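Long-range contacts in member of DUF4221 family (PDB 3S9J), which is of unknown function but folds as a six-bladed beta-propeller: residues E13-F18 and K354-C359; M31-E36 and Y272-N277; G38-H43 and V333-L338. One frame throughout, in Å; residues are numbered along the deposited sequence.

Contact 1. Residues E13-F18 and K354-C359; sequences EKQLAF and KLVFTC
Leu355 O takes two contacts from the strand alongside it: Phe18 N donates a hydrogen bond at 2.8 Å, and the CA-H of Ala17 makes a weaker contact close by, CA to O 3.3 Å. The pattern repeats at the next hydrogen-bonded pair, where Leu16 N donates to Phe357 O and the CA of Gln15 closes on the same oxygen. Six backbone hydrogen bonds in all join the two antiparallel strands, and this is the Velcro closure of the beta-propeller: the N-terminal strand 8-19 completes the blade built from the C-terminal strands by lying along the outer side of 354-364. Leu16, Phe18, Leu355 and Phe357 share one face of the sheet, with Leu355 and Phe357 reaching strand 39-46 at Phe44 and Leu42. The two phenyl rings meet edge to edge, Phe18 CE2 lying 4.0 Å from Phe357 CE2, while Phe18 runs side by side with Leu355, CD2 to CD2 4.1 Å. On the other face, Gln15 CG lies beside the backbone N (chi1 -79°) and the chain then extends across the strand, placing NE2 3.6 Å from Val356 CG1. Nearby, Thr358 OG1 is hydrogen-bonded to Glu342.

Contact 2. Residues M31-E36 and Y272-N277; sequences MFQFEE and YDKYRN
Two blades that flank the closing blade of the propeller reach each other here: strand 31-36 opens one sheet, and residues 272-277 hold the end of strand 266-273 and the turn that follows it in another. The backbones stay well apart, and polar side chains from Gln33, Glu35, Lys274 and Tyr275 span the gap. The hydroxyl of Tyr275 sits between two partners. It donates to Glu35 OE2 at 2.6 Å, meeting that oxygen on its anti lone pair, and accepts from Gln33 NE2 at 2.9 Å. Both partners lie at the rim of the tyrosine ring, near its plane, but they are turned differently: the Gln33 amide stands almost perpendicular to the ring, whereas the Glu35 carboxylate is inclined to it by 40°. The other end of the same amide is taken up by Lys274, whose NZ lies in the carbonyl plane of Gln33 OE1, on a lone pair, 2.8 Å away. With both amide ends engaged, the flip of Gln33 is fixed; its NE2 also gives a hydrogen bond to Glu40. Glu35 keeps its second oxygen for a salt bridge to Arg335. Gln33 CG stands anti to the backbone N (chi1 -175°) and the chain bends at the next torsion, which carries the amide out to the turn. That turn is braced from within. Asp273 OD1 receives Tyr275 N and Arg276 N, forming an Asx turn and an Asx motif, and Arg276 grips Asp273 OD2 through NE and NH2, the NE bond being 2.7 Å long. Lys274 CG lies over one face of the Tyr275 ring, off its centre, 3.7 Å from the ring plane.

Contact 3. Residues G38-H43 and V333-L338; sequences GKEYLH and VGREGL
At the tip of the hairpin joining strands 327-334 and 337-341 in the closing propeller blade, a type I turn presents Arg335 to the start of strand 39-46 in the adjoining blade. The close-fitting part is around Glu40. Its OE1 takes the N-H of Arg335 at 2.9 Å in a nearly straight bond, on the syn side of the carboxylate but out of its plane, and lies 3.4 Å from Gly334 CA. Glu40 CG is wedged between its own backbone N and carbonyl carbon (chi1 52°), from where the extended chain runs into the turn and crosses the arginine, with Glu40 CD 3.6 Å from Arg335 CG. The carboxylate and guanidinium planes are only 16° apart, yet their charged atoms do not meet; the guanidinium finds its carboxylate in Glu35 instead. The exposed end at Gly38 is looser. There Arg335 NH2 donates to Gly38 O at 2.9 Å, approaching from above the carbonyl plane, and a water bridges that same oxygen to Arg335 NH1. A second water links the two sides beyond the carboxylate: it donates to Glu40 OE2 at 2.6 Å and accepts from Glu336 N at 2.9 Å.

In the fold
All three contacts gather around one blade, the sheet of strands 8-19, 354-364, 337-341 and 327-334. Contact 1 closes that sheet from the two chain ends, and contacts 2 and 3 are nested inside the loop it makes; between themselves these two alternate along the chain. Their centres lie about 6 Å apart, and their first segments are neighbouring strands. Contact 1 is about 12 Å from contact 3 and about 17 Å from contact 2, centre to centre, with Phe357 packing on both Leu42 and Met31. The turn after strand 266-273 also reaches the closing blade, Arg276 NH1 probably hydrogen-bonding to Arg335 O. That blade is thus tied to those before and after it, completing the propeller ring.

Contact 1. Residues E13-F18 and K354-C359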
loop_
_atom_site.group_PDB
_atom_site.type_symbol
_atom_site.label_atom_id
_atom_site.label_comp_id
_atom_site.label_asym_id
_atom_site.label_seq_id
_atom_site.Cartn_x
_atom_site.Cartn_y
_atom_site.Cartn_z
ATOM N N GLU A 13 15.600 -2.739 -16.493
ATOM C CA GLU A 13 15.885 -3.849 -17.382
ATOM C C GLU A 13 14.962 -4.173 -18.569
ATOM O O GLU A 13 15.446 -4.228 -19.714
ATOM C CB GLU A 13 15.969 -5.117 -16.536
ATOM C CG GLU A 13 16.236 -6.440 -17.270
ATOM C CD GLU A 13 17.689 -6.836 -17.315
ATOM O OE1 GLU A 13 18.560 -6.078 -16.811
ATOM O OE2 GLU A 13 17.950 -7.933 -17.852
ATOM N N LYS A 14 13.729 -4.603 -18.302
ATOM C CA LYS A 14 12.730 -4.666 -19.354
ATOM C C LYS A 14 11.460 -3.924 -18.952
ATOM O O LYS A 14 11.344 -3.466 -17.819
ATOM C CB LYS A 14 12.427 -6.132 -19.703
ATOM C CG LYS A 14 12.119 -7.071 -18.512
ATOM C CD LYS A 14 13.345 -7.855 -17.989
ATOM C CE LYS A 14 12.950 -9.152 -17.230
ATOM N NZ LYS A 14 14.113 -10.108 -17.002
ATOM N N GLN A 15 10.534 -3.793 -19.898
ATOM C CA GLN A 15 9.228 -3.219 -19.635
ATOM C C GLN A 15 8.117 -4.237 -19.856
ATOM O O GLN A 15 8.237 -5.146 -20.667
ATOM C CB GLN A 15 8.983 -2.052 -20.571
ATOM C CG GLN A 15 9.647 -0.750 -20.187
ATOM C CD GLN A 15 8.929 0.455 -20.807
ATOM O OE1 GLN A 15 8.431 0.386 -21.938
ATOM N NE2 GLN A 15 8.859 1.547 -20.062
ATOM N N LEU A 16 7.051 -4.061 -19.099
ATOM C CA LEU A 16 5.804 -4.792 -19.287
ATOM C C LEU A 16 4.792 -3.791 -19.759
ATOM O O LEU A 16 4.720 -2.662 -19.239
ATOM C CB LEU A 16 5.249 -5.397 -17.994
ATOM C CG LEU A 16 6.009 -6.470 -17.239
ATOM C CD1 LEU A 16 5.261 -6.707 -15.916
ATOM C CD2 LEU A 16 6.183 -7.760 -18.042
ATOM N N ALA A 17 3.998 -4.173 -20.753
ATOM C CA ALA A 17 2.964 -3.275 -21.275
ATOM C C ALA A 17 1.684 -4.054 -21.531
ATOM O O ALA A 17 1.687 -5.023 -22.300
ATOM C CB ALA A 17 3.420 -2.536 -22.547
ATOM N N PHE A 18 0.609 -3.625 -20.899
ATOM C CA PHE A 18 -0.691 -4.233 -21.063
ATOM C C PHE A 18 -1.645 -3.291 -21.818
ATOM O O PHE A 18 -2.097 -2.270 -21.271
ATOM C CB PHE A 18 -1.318 -4.592 -19.713
ATOM C CG PHE A 18 -0.472 -5.479 -18.840
ATOM C CD1 PHE A 18 -0.519 -6.865 -18.979
ATOM C CD2 PHE A 18 0.310 -4.937 -17.826
ATOM C CE1 PHE A 18 0.255 -7.689 -18.148
ATOM C CE2 PHE A 18 1.083 -5.737 -17.007
ATOM C CZ PHE A 18 1.051 -7.118 -17.150
ATOM N N LYS A 354 -2.647 2.017 -22.168
ATOM C CA LYS A 354 -1.546 1.079 -22.022
ATOM C C LYS A 354 -1.014 1.151 -20.598
ATOM O O LYS A 354 -0.483 2.182 -20.181
ATOM C CB LYS A 354 -0.436 1.406 -23.017
ATOM C CG LYS A 354 0.555 0.279 -23.283
ATOM C CD LYS A 354 0.179 -0.611 -24.492
ATOM C CE LYS A 354 0.203 0.089 -25.873
ATOM N NZ LYS A 354 1.551 0.453 -26.377
ATOM N N LEU A 355 -1.183 0.075 -19.841
ATOM C CA LEU A 355 -0.609 -0.016 -18.493
ATOM C C LEU A 355 0.828 -0.498 -18.603
ATOM O O LEU A 355 1.097 -1.594 -19.076
ATOM C CB LEU A 355 -1.415 -0.915 -17.578
ATOM C CG LEU A 355 -0.884 -1.177 -16.185
ATOM C CD1 LEU A 355 -0.815 0.124 -15.336
ATOM C CD2 LEU A 355 -1.811 -2.245 -15.513
ATOM N N VAL A 356 1.774 0.361 -18.218
ATOM C CA VAL A 356 3.199 0.139 -18.481
ATOM C C VAL A 356 3.961 0.117 -17.175
ATOM O O VAL A 356 3.722 0.969 -16.306
ATOM C CB VAL A 356 3.810 1.247 -19.375
ATOM C CG1 VAL A 356 5.310 1.051 -19.590
ATOM C CG2 VAL A 356 3.087 1.307 -20.727
ATOM N N PHE A 357 4.856 -0.853 -17.050
ATOM C CA PHE A 357 5.780 -0.969 -15.916
ATOM C C PHE A 357 7.192 -1.159 -16.387
ATOM O O PHE A 357 7.426 -1.837 -17.388
ATOM C CB PHE A 357 5.433 -2.183 -15.031
ATOM C CG PHE A 357 4.096 -2.141 -14.399
ATOM C CD1 PHE A 357 3.923 -1.560 -13.144
ATOM C CD2 PHE A 357 3.006 -2.742 -15.005
ATOM C CE1 PHE A 357 2.700 -1.553 -12.532
ATOM C CE2 PHE A 357 1.774 -2.758 -14.391
ATOM C CZ PHE A 357 1.592 -2.142 -13.175
ATOM N N THR A 358 8.153 -0.581 -15.663
ATOM C CA THR A 358 9.548 -0.887 -15.874
ATOM C C THR A 358 10.038 -1.781 -14.735
ATOM O O THR A 358 9.739 -1.525 -13.569
ATOM C CB THR A 358 10.386 0.388 -15.968
ATOM O OG1 THR A 358 9.973 1.111 -17.134
ATOM C CG2 THR A 358 11.870 0.043 -16.058
ATOM N N CYS A 359 10.773 -2.835 -15.089
ATOM C CA CYS A 359 11.362 -3.744 -14.128
ATOM C C CYS A 359 12.747 -3.256 -13.745
ATOM O O CYS A 359 13.578 -3.014 -14.621
ATOM C CB CYS A 359 11.488 -5.140 -14.742
ATOM S SG CYS A 359 12.130 -6.369 -13.600
#

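Contact 2. Residues M31-E36 and Y272-N277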
loop_
_atom_site.group_PDB
_atom_site.type_symbol
_atom_site.label_atom_id
_atom_site.label_comp_id
_atom_site.label_asym_id
_atom_site.label_seq_id
_atom_site.Cartn_x
_atom_site.Cartn_y
_atom_site.Cartn_z
HETATM N N MSE A 31 -3.757 -3.254 -6.361
HETATM C CA MSE A 31 -3.149 -4.158 -7.336
HETATM C C MSE A 31 -2.011 -4.897 -6.657
HETATM O O MSE A 31 -1.157 -4.295 -6.032
HETATM C CB MSE A 31 -2.617 -3.447 -8.603
HETATM C CG MSE A 31 -1.975 -2.173 -8.423
HETATM SE SE MSE A 31 -0.855 -1.952 -10.086
HETATM C CE MSE A 31 0.812 -2.454 -9.137
ATOM N N PHE A 32 -2.053 -6.218 -6.752
ATOM C CA PHE A 32 -1.088 -7.075 -6.080
ATOM C C PHE A 32 -0.639 -8.202 -6.981
ATOM O O PHE A 32 -1.449 -8.845 -7.635
ATOM C CB PHE A 32 -1.726 -7.719 -4.864
ATOM C CG PHE A 32 -2.197 -6.731 -3.804
ATOM C CD1 PHE A 32 -1.282 -6.000 -3.084
ATOM C CD2 PHE A 32 -3.557 -6.539 -3.565
ATOM C CE1 PHE A 32 -1.712 -5.094 -2.110
ATOM C CE2 PHE A 32 -4.000 -5.680 -2.583
ATOM C CZ PHE A 32 -3.062 -4.929 -1.848
ATOM N N GLN A 33 0.650 -8.487 -6.961
ATOM C CA GLN A 33 1.192 -9.642 -7.666
ATOM C C GLN A 33 0.894 -10.903 -6.843
ATOM O O GLN A 33 0.949 -10.894 -5.602
ATOM C CB GLN A 33 2.698 -9.449 -7.901
ATOM C CG GLN A 33 3.385 -10.513 -8.733
ATOM C CD GLN A 33 3.980 -11.662 -7.913
ATOM O OE1 GLN A 33 3.677 -11.811 -6.731
ATOM N NE2 GLN A 33 4.837 -12.478 -8.553
ATOM N N PHE A 34 0.619 -11.994 -7.559
ATOM C CA PHE A 34 0.408 -13.299 -6.951
ATOM C C PHE A 34 0.786 -14.414 -7.926
ATOM O O PHE A 34 0.901 -14.184 -9.122
ATOM C CB PHE A 34 -1.030 -13.458 -6.461
ATOM C CG PHE A 34 -2.051 -13.596 -7.552
ATOM C CD1 PHE A 34 -2.557 -12.486 -8.182
ATOM C CD2 PHE A 34 -2.540 -14.841 -7.918
ATOM C CE1 PHE A 34 -3.488 -12.593 -9.188
ATOM C CE2 PHE A 34 -3.480 -14.973 -8.912
ATOM C CZ PHE A 34 -3.985 -13.834 -9.554
ATOM N N GLU A 35 1.017 -15.594 -7.361
ATOM C CA GLU A 35 1.266 -16.804 -8.122
ATOM C C GLU A 35 0.081 -17.729 -8.059
ATOM O O GLU A 35 -0.543 -17.856 -7.017
ATOM C CB GLU A 35 2.490 -17.515 -7.566
ATOM C CG GLU A 35 3.790 -16.690 -7.646
ATOM C CD GLU A 35 4.866 -17.294 -8.489
ATOM O OE1 GLU A 35 4.650 -18.380 -9.065
ATOM O OE2 GLU A 35 5.958 -16.697 -8.578
ATOM N N GLU A 36 -0.223 -18.363 -9.194
ATOM C CA GLU A 36 -1.270 -19.351 -9.291
ATOM C C GLU A 36 -0.956 -20.303 -10.444
ATOM O O GLU A 36 -0.534 -19.884 -11.520
ATOM C CB GLU A 36 -2.625 -18.697 -9.506
ATOM C CG GLU A 36 -3.806 -19.665 -9.351
ATOM C CD GLU A 36 -5.184 -19.017 -9.417
ATOM O OE1 GLU A 36 -5.283 -17.782 -9.250
ATOM O OE2 GLU A 36 -6.190 -19.750 -9.647
ATOM N N TYR A 272 8.244 -5.897 0.721
ATOM C CA TYR A 272 9.093 -7.068 0.812
ATOM C C TYR A 272 9.181 -7.747 -0.540
ATOM O O TYR A 272 8.181 -7.888 -1.225
ATOM C CB TYR A 272 8.523 -8.057 1.839
ATOM C CG TYR A 272 9.321 -9.329 1.942
ATOM C CD1 TYR A 272 10.662 -9.287 2.211
ATOM C CD2 TYR A 272 8.721 -10.563 1.798
ATOM C CE1 TYR A 272 11.412 -10.451 2.293
ATOM C CE2 TYR A 272 9.472 -11.746 1.885
ATOM C CZ TYR A 272 10.804 -11.682 2.134
ATOM O OH TYR A 272 11.587 -12.826 2.227
ATOM N N ASP A 273 10.393 -8.133 -0.930
ATOM C CA ASP A 273 10.658 -8.874 -2.155
ATOM C C ASP A 273 10.912 -10.336 -1.751
ATOM O O ASP A 273 12.000 -10.665 -1.239
ATOM C CB ASP A 273 11.896 -8.265 -2.839
ATOM C CG ASP A 273 12.270 -8.941 -4.151
ATOM O OD1 ASP A 273 11.968 -10.153 -4.337
ATOM O OD2 ASP A 273 12.885 -8.227 -4.999
ATOM N N LYS A 274 9.903 -11.186 -1.974
ATOM C CA LYS A 274 9.934 -12.610 -1.567
ATOM C C LYS A 274 10.902 -13.436 -2.410
ATOM O O LYS A 274 11.299 -14.510 -1.988
ATOM C CB LYS A 274 8.518 -13.242 -1.605
ATOM C CG LYS A 274 7.877 -13.396 -3.002
ATOM C CD LYS A 274 6.321 -13.665 -2.954
ATOM C CE LYS A 274 5.590 -13.217 -4.288
ATOM N NZ LYS A 274 4.089 -13.564 -4.581
ATOM N N TYR A 275 11.278 -12.939 -3.590
ATOM C CA TYR A 275 12.149 -13.681 -4.511
ATOM C C TYR A 275 13.608 -13.473 -4.177
ATOM O O TYR A 275 14.390 -14.407 -4.176
ATOM C CB TYR A 275 11.861 -13.323 -5.974
ATOM C CG TYR A 275 10.419 -13.640 -6.345
ATOM C CD1 TYR A 275 10.029 -14.946 -6.599
ATOM C CD2 TYR A 275 9.456 -12.633 -6.396
ATOM C CE1 TYR A 275 8.701 -15.268 -6.897
ATOM C CE2 TYR A 275 8.116 -12.927 -6.728
ATOM C CZ TYR A 275 7.741 -14.243 -6.973
ATOM O OH TYR A 275 6.445 -14.548 -7.277
ATOM N N ARG A 276 13.980 -12.237 -3.888
ATOM C CA ARG A 276 15.378 -11.910 -3.582
ATOM C C ARG A 276 15.644 -11.738 -2.081
ATOM O O ARG A 276 16.799 -11.590 -1.679
ATOM C CB ARG A 276 15.788 -10.664 -4.376
ATOM C CG ARG A 276 16.112 -10.988 -5.826
ATOM C CD ARG A 276 15.802 -9.876 -6.757
ATOM N NE ARG A 276 14.369 -9.662 -6.794
ATOM C CZ ARG A 276 13.524 -10.263 -7.631
ATOM N NH1 ARG A 276 13.967 -11.091 -8.587
ATOM N NH2 ARG A 276 12.228 -10.013 -7.519
ATOM N N ASN A 277 14.595 -11.797 -1.264
ATOM C CA ASN A 277 14.695 -11.634 0.191
ATOM C C ASN A 277 15.321 -10.282 0.615
ATOM O O ASN A 277 16.257 -10.221 1.422
ATOM C CB ASN A 277 15.467 -12.825 0.801
ATOM C CG ASN A 277 15.182 -13.023 2.283
ATOM O OD1 ASN A 277 14.157 -12.592 2.805
ATOM N ND2 ASN A 277 16.096 -13.721 2.969
#

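Contact 3. Residues G38-H43 and V333-L338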
loop_
_atom_site.group_PDB
_atom_site.type_symbol
_atom_site.label_atom_id
_atom_site.label_comp_id
_atom_site.label_asym_id
_atom_site.label_seq_id
_atom_site.Cartn_x
_atom_site.Cartn_y
_atom_site.Cartn_z
ATOM N N GLY A 38 1.465 -22.165 -11.118
ATOM C CA GLY A 38 2.836 -22.119 -11.649
ATOM C C GLY A 38 3.237 -20.865 -12.412
ATOM O O GLY A 38 4.334 -20.826 -12.956
ATOM N N LYS A 39 2.341 -19.863 -12.462
ATOM C CA LYS A 39 2.593 -18.609 -13.185
ATOM C C LYS A 39 2.329 -17.401 -12.278
ATOM O O LYS A 39 1.616 -17.497 -11.279
ATOM C CB LYS A 39 1.688 -18.517 -14.427
ATOM C CG LYS A 39 2.232 -19.206 -15.688
ATOM C CD LYS A 39 1.187 -19.263 -16.821
ATOM C CE LYS A 39 0.494 -17.910 -17.100
ATOM N NZ LYS A 39 1.154 -17.063 -18.152
ATOM N N GLU A 40 2.911 -16.249 -12.624
ATOM C CA GLU A 40 2.641 -15.041 -11.868
ATOM C C GLU A 40 1.642 -14.148 -12.620
ATOM O O GLU A 40 1.675 -14.000 -13.855
ATOM C CB GLU A 40 3.898 -14.234 -11.497
ATOM C CG GLU A 40 4.796 -13.914 -12.664
ATOM C CD GLU A 40 5.900 -12.904 -12.360
ATOM O OE1 GLU A 40 5.934 -12.294 -11.264
ATOM O OE2 GLU A 40 6.748 -12.726 -13.248
ATOM N N TYR A 41 0.814 -13.496 -11.831
ATOM C CA TYR A 41 -0.240 -12.643 -12.300
ATOM C C TYR A 41 -0.260 -11.340 -11.494
ATOM O O TYR A 41 0.298 -11.262 -10.400
ATOM C CB TYR A 41 -1.597 -13.344 -12.138
ATOM C CG TYR A 41 -1.717 -14.610 -12.938
ATOM C CD1 TYR A 41 -2.142 -14.581 -14.245
ATOM C CD2 TYR A 41 -1.416 -15.843 -12.365
ATOM C CE1 TYR A 41 -2.215 -15.732 -15.014
ATOM C CE2 TYR A 41 -1.502 -17.004 -13.114
ATOM C CZ TYR A 41 -1.908 -16.937 -14.433
ATOM O OH TYR A 41 -2.002 -18.071 -15.194
ATOM N N LEU A 42 -0.959 -10.351 -12.038
ATOM C CA LEU A 42 -1.297 -9.152 -11.292
ATOM C C LEU A 42 -2.817 -9.098 -11.085
ATOM O O LEU A 42 -3.600 -9.061 -12.038
ATOM C CB LEU A 42 -0.756 -7.889 -12.007
ATOM C CG LEU A 42 -0.836 -6.554 -11.273
ATOM C CD1 LEU A 42 -0.025 -6.602 -9.985
ATOM C CD2 LEU A 42 -0.391 -5.345 -12.174
ATOM N N HIS A 43 -3.213 -9.096 -9.821
ATOM C CA HIS A 43 -4.582 -8.837 -9.399
ATOM C C HIS A 43 -4.772 -7.319 -9.492
ATOM O O HIS A 43 -4.066 -6.576 -8.826
ATOM C CB HIS A 43 -4.745 -9.284 -7.967
ATOM C CG HIS A 43 -6.040 -8.880 -7.320
ATOM N ND1 HIS A 43 -7.027 -9.798 -7.022
ATOM C CD2 HIS A 43 -6.493 -7.676 -6.874
ATOM C CE1 HIS A 43 -8.048 -9.172 -6.458
ATOM N NE2 HIS A 43 -7.741 -7.892 -6.326
ATOM N N VAL A 333 6.338 -6.214 -6.715
ATOM C CA VAL A 333 7.509 -7.083 -6.897
ATOM C C VAL A 333 7.052 -8.326 -7.650
ATOM O O VAL A 333 6.105 -9.000 -7.229
ATOM C CB VAL A 333 8.114 -7.507 -5.565
ATOM C CG1 VAL A 333 9.321 -8.502 -5.795
ATOM C CG2 VAL A 333 8.566 -6.271 -4.763
ATOM N N GLY A 334 7.709 -8.606 -8.772
ATOM C CA GLY A 334 7.507 -9.814 -9.558
ATOM C C GLY A 334 8.710 -10.725 -9.479
ATOM O O GLY A 334 9.714 -10.388 -8.855
ATOM N N ARG A 335 8.624 -11.876 -10.134
ATOM C CA ARG A 335 9.776 -12.803 -10.185
ATOM C C ARG A 335 11.073 -12.135 -10.618
ATOM O O ARG A 335 12.122 -12.420 -10.048
ATOM C CB ARG A 335 9.472 -13.967 -11.120
ATOM C CG ARG A 335 8.395 -14.905 -10.615
ATOM C CD ARG A 335 8.020 -15.892 -11.736
ATOM N NE ARG A 335 7.057 -16.877 -11.282
ATOM C CZ ARG A 335 6.667 -17.946 -11.980
ATOM N NH1 ARG A 335 7.139 -18.194 -13.192
ATOM N NH2 ARG A 335 5.804 -18.782 -11.445
ATOM N N GLU A 336 11.012 -11.252 -11.619
ATOM C CA GLU A 336 12.203 -10.660 -12.217
ATOM C C GLU A 336 12.752 -9.433 -11.503
ATOM O O GLU A 336 13.917 -9.030 -11.730
ATOM C CB GLU A 336 11.934 -10.297 -13.675
ATOM C CG GLU A 336 11.718 -11.504 -14.602
ATOM C CD GLU A 336 12.886 -12.483 -14.608
ATOM O OE1 GLU A 336 14.059 -12.064 -14.498
ATOM O OE2 GLU A 336 12.620 -13.690 -14.706
ATOM N N GLY A 337 11.916 -8.806 -10.684
ATOM C CA GLY A 337 12.351 -7.626 -9.941
ATOM C C GLY A 337 11.236 -6.719 -9.462
ATOM O O GLY A 337 10.079 -7.140 -9.334
ATOM N N LEU A 338 11.607 -5.460 -9.221
ATOM C CA LEU A 338 10.682 -4.429 -8.769
ATOM C C LEU A 338 10.113 -3.688 -9.946
ATOM O O LEU A 338 10.856 -3.053 -10.740
ATOM C CB LEU A 338 11.397 -3.443 -7.837
ATOM C CG LEU A 338 10.614 -2.214 -7.354
ATOM C CD1 LEU A 338 9.384 -2.622 -6.533
ATOM C CD2 LEU A 338 11.537 -1.250 -6.587
HETATM O O HOH W 1 6.537 -20.402 -15.022
HETATM O O HOH W 2 8.546 -10.806 -13.146
#